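PDB 2BUE: Aac(6')-ib from Escherichia coli, which probably transfers an acetyl group from acetyl-CoA to the 6'-amino group of aminoglycoside antibiotics, conferring resistance to them. Local coordinates for residues S25-R29 with K134-L139. The protein carries 2 engineered substitutions. Residues are numbered along the deposited sequence; the frame is centred on the assembly and turned at random.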
loop_
_atom_site.group_PDB
_atom_site.type_symbol
_atom_site.label_atom_id
_atom_site.label_comp_id
_atom_site.label_asym_id
_atom_site.label_seq_id
_atom_site.Cartn_x
_atom_site.Cartn_y
_atom_site.Cartn_z
ATOM N N SER A 25 -5.884 15.753 8.890
ATOM C CA SER A 25 -5.177 14.525 9.216
ATOM C C SER A 25 -5.737 13.332 8.449
ATOM O O SER A 25 -6.945 13.087 8.471
ATOM C CB SER A 25 -5.296 14.257 10.715
ATOM O OG SER A 25 -4.376 13.258 11.127
ATOM N N VAL A 26 -4.855 12.571 7.808
ATOM C CA VAL A 26 -5.269 11.308 7.186
ATOM C C VAL A 26 -5.135 10.150 8.177
ATOM O O VAL A 26 -4.062 9.923 8.733
ATOM C CB VAL A 26 -4.467 10.992 5.903
ATOM C CG1 VAL A 26 -4.856 9.597 5.351
ATOM C CG2 VAL A 26 -4.672 12.072 4.858
ATOM N N THR A 27 -6.228 9.418 8.385
ATOM C CA THR A 27 -6.219 8.269 9.279
ATOM C C THR A 27 -6.591 6.980 8.540
ATOM O O THR A 27 -7.015 7.021 7.380
ATOM C CB THR A 27 -7.144 8.464 10.504
ATOM O OG1 THR A 27 -8.485 8.685 10.077
ATOM C CG2 THR A 27 -6.656 9.671 11.348
ATOM N N LEU A 28 -6.389 5.859 9.215
ATOM C CA LEU A 28 -6.703 4.551 8.637
ATOM C C LEU A 28 -7.636 3.779 9.514
ATOM O O LEU A 28 -7.457 3.734 10.746
ATOM C CB LEU A 28 -5.438 3.728 8.449
ATOM C CG LEU A 28 -4.381 4.381 7.557
ATOM C CD1 LEU A 28 -3.021 3.836 7.932
ATOM C CD2 LEU A 28 -4.688 4.187 6.069
ATOM N N ARG A 29 -8.615 3.145 8.880
ATOM C CA ARG A 29 -9.463 2.178 9.552
ATOM C C ARG A 29 -9.420 0.889 8.773
ATOM O O ARG A 29 -9.144 0.911 7.570
ATOM C CB ARG A 29 -10.913 2.694 9.616
ATOM C CG ARG A 29 -11.596 2.880 8.256
ATOM C CD ARG A 29 -13.074 3.262 8.451
ATOM N NE ARG A 29 -13.785 3.512 7.198
ATOM C CZ ARG A 29 -14.252 2.558 6.389
ATOM N NH1 ARG A 29 -14.063 1.253 6.670
ATOM N NH2 ARG A 29 -14.906 2.927 5.291
ATOM N N LYS A 134 0.886 11.876 3.101
ATOM C CA LYS A 134 0.233 11.754 4.421
ATOM C C LYS A 134 -0.278 10.336 4.709
ATOM O O LYS A 134 -0.081 9.800 5.799
ATOM C CB LYS A 134 -0.925 12.746 4.527
ATOM C CG LYS A 134 -0.449 14.145 4.724
ATOM C CD LYS A 134 -1.589 15.126 4.608
ATOM C CE LYS A 134 -1.065 16.545 4.703
ATOM N NZ LYS A 134 -0.911 16.924 6.135
ATOM N N LEU A 135 -0.942 9.751 3.711
ATOM C CA LEU A 135 -1.475 8.399 3.830
ATOM C C LEU A 135 -0.328 7.410 4.100
ATOM O O LEU A 135 -0.382 6.612 5.055
ATOM C CB LEU A 135 -2.252 8.037 2.555
ATOM C CG LEU A 135 -3.045 6.729 2.521
ATOM C CD1 LEU A 135 -3.959 6.742 1.302
ATOM C CD2 LEU A 135 -2.110 5.500 2.484
ATOM N N VAL A 136 0.725 7.471 3.278
ATOM C CA VAL A 136 1.867 6.575 3.455
ATOM C C VAL A 136 2.515 6.767 4.838
ATOM O O VAL A 136 2.754 5.787 5.547
ATOM C CB VAL A 136 2.853 6.677 2.290
ATOM C CG1 VAL A 136 4.062 5.772 2.538
ATOM C CG2 VAL A 136 2.117 6.243 0.985
ATOM N N ARG A 137 2.719 8.011 5.256
ATOM C CA ARG A 137 3.283 8.267 6.591
ATOM C C ARG A 137 2.419 7.638 7.700
ATOM O O ARG A 137 2.936 7.043 8.646
ATOM C CB ARG A 137 3.480 9.768 6.812
ATOM C CG ARG A 137 4.602 10.349 5.962
ATOM C CD ARG A 137 4.762 11.834 6.196
ATOM N NE ARG A 137 5.892 12.364 5.445
ATOM C CZ ARG A 137 6.064 13.648 5.145
ATOM N NH1 ARG A 137 5.176 14.553 5.536
ATOM N NH2 ARG A 137 7.114 14.028 4.443
ATOM N N ALA A 138 1.099 7.754 7.566
ATOM C CA ALA A 138 0.170 7.183 8.556
ATOM C C ALA A 138 0.251 5.654 8.597
ATOM O O ALA A 138 0.245 5.034 9.683
ATOM C CB ALA A 138 -1.261 7.651 8.270
ATOM N N LEU A 139 0.378 5.052 7.414
ATOM C CA LEU A 139 0.514 3.603 7.319
ATOM C C LEU A 139 1.840 3.112 7.903
ATOM O O LEU A 139 1.875 2.115 8.609
ATOM C CB LEU A 139 0.352 3.165 5.858
ATOM C CG LEU A 139 0.180 1.652 5.668
ATOM C CD1 LEU A 139 -0.794 0.980 6.662
ATOM C CD2 LEU A 139 -0.257 1.334 4.247
#
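V26 and L28 pack apolar side chains onto one flank of helix 131-144, a helix-on-sheet contact at the edge of the GNAT sheet, where 26-30 is an outermost strand within this chain. The short segments run at 51° to each other with axes 7.7 Å apart at closest approach, and the contact buries 302 Å² in all. V26 divides its two methyls between successive helix residues: CG1, placed anti to the backbone N (chi1 175°), lies 3.9 Å from L135 CA, while CG2 comes within 3.8 Å of K134 CB. K134 thus contributes the base of its aliphatic chain here. One turn further on, the A138 methyl CB stands 3.6 Å from V26 O, consistent with a small residue letting the strand backbone approach. L28 touches with a single branch: CD1 reaches the helix backbone at L139 CA, 3.6 Å away, and also meets L139 CD1 at 3.8 Å. The spacing of two along the strand puts V26 and L28 on the helix side, whereas T27 points the other way, and T27 and R29 make backbone hydrogen bonds to M84 and I82 of the neighbouring strand 78-85. L135 also touches Q119 and L121, both coenzyme-binding residues, which places the contact beside the CoA site. With no hydrogen bond between the two segments, van der Waals packing and burial of apolar surface hold strand against helix.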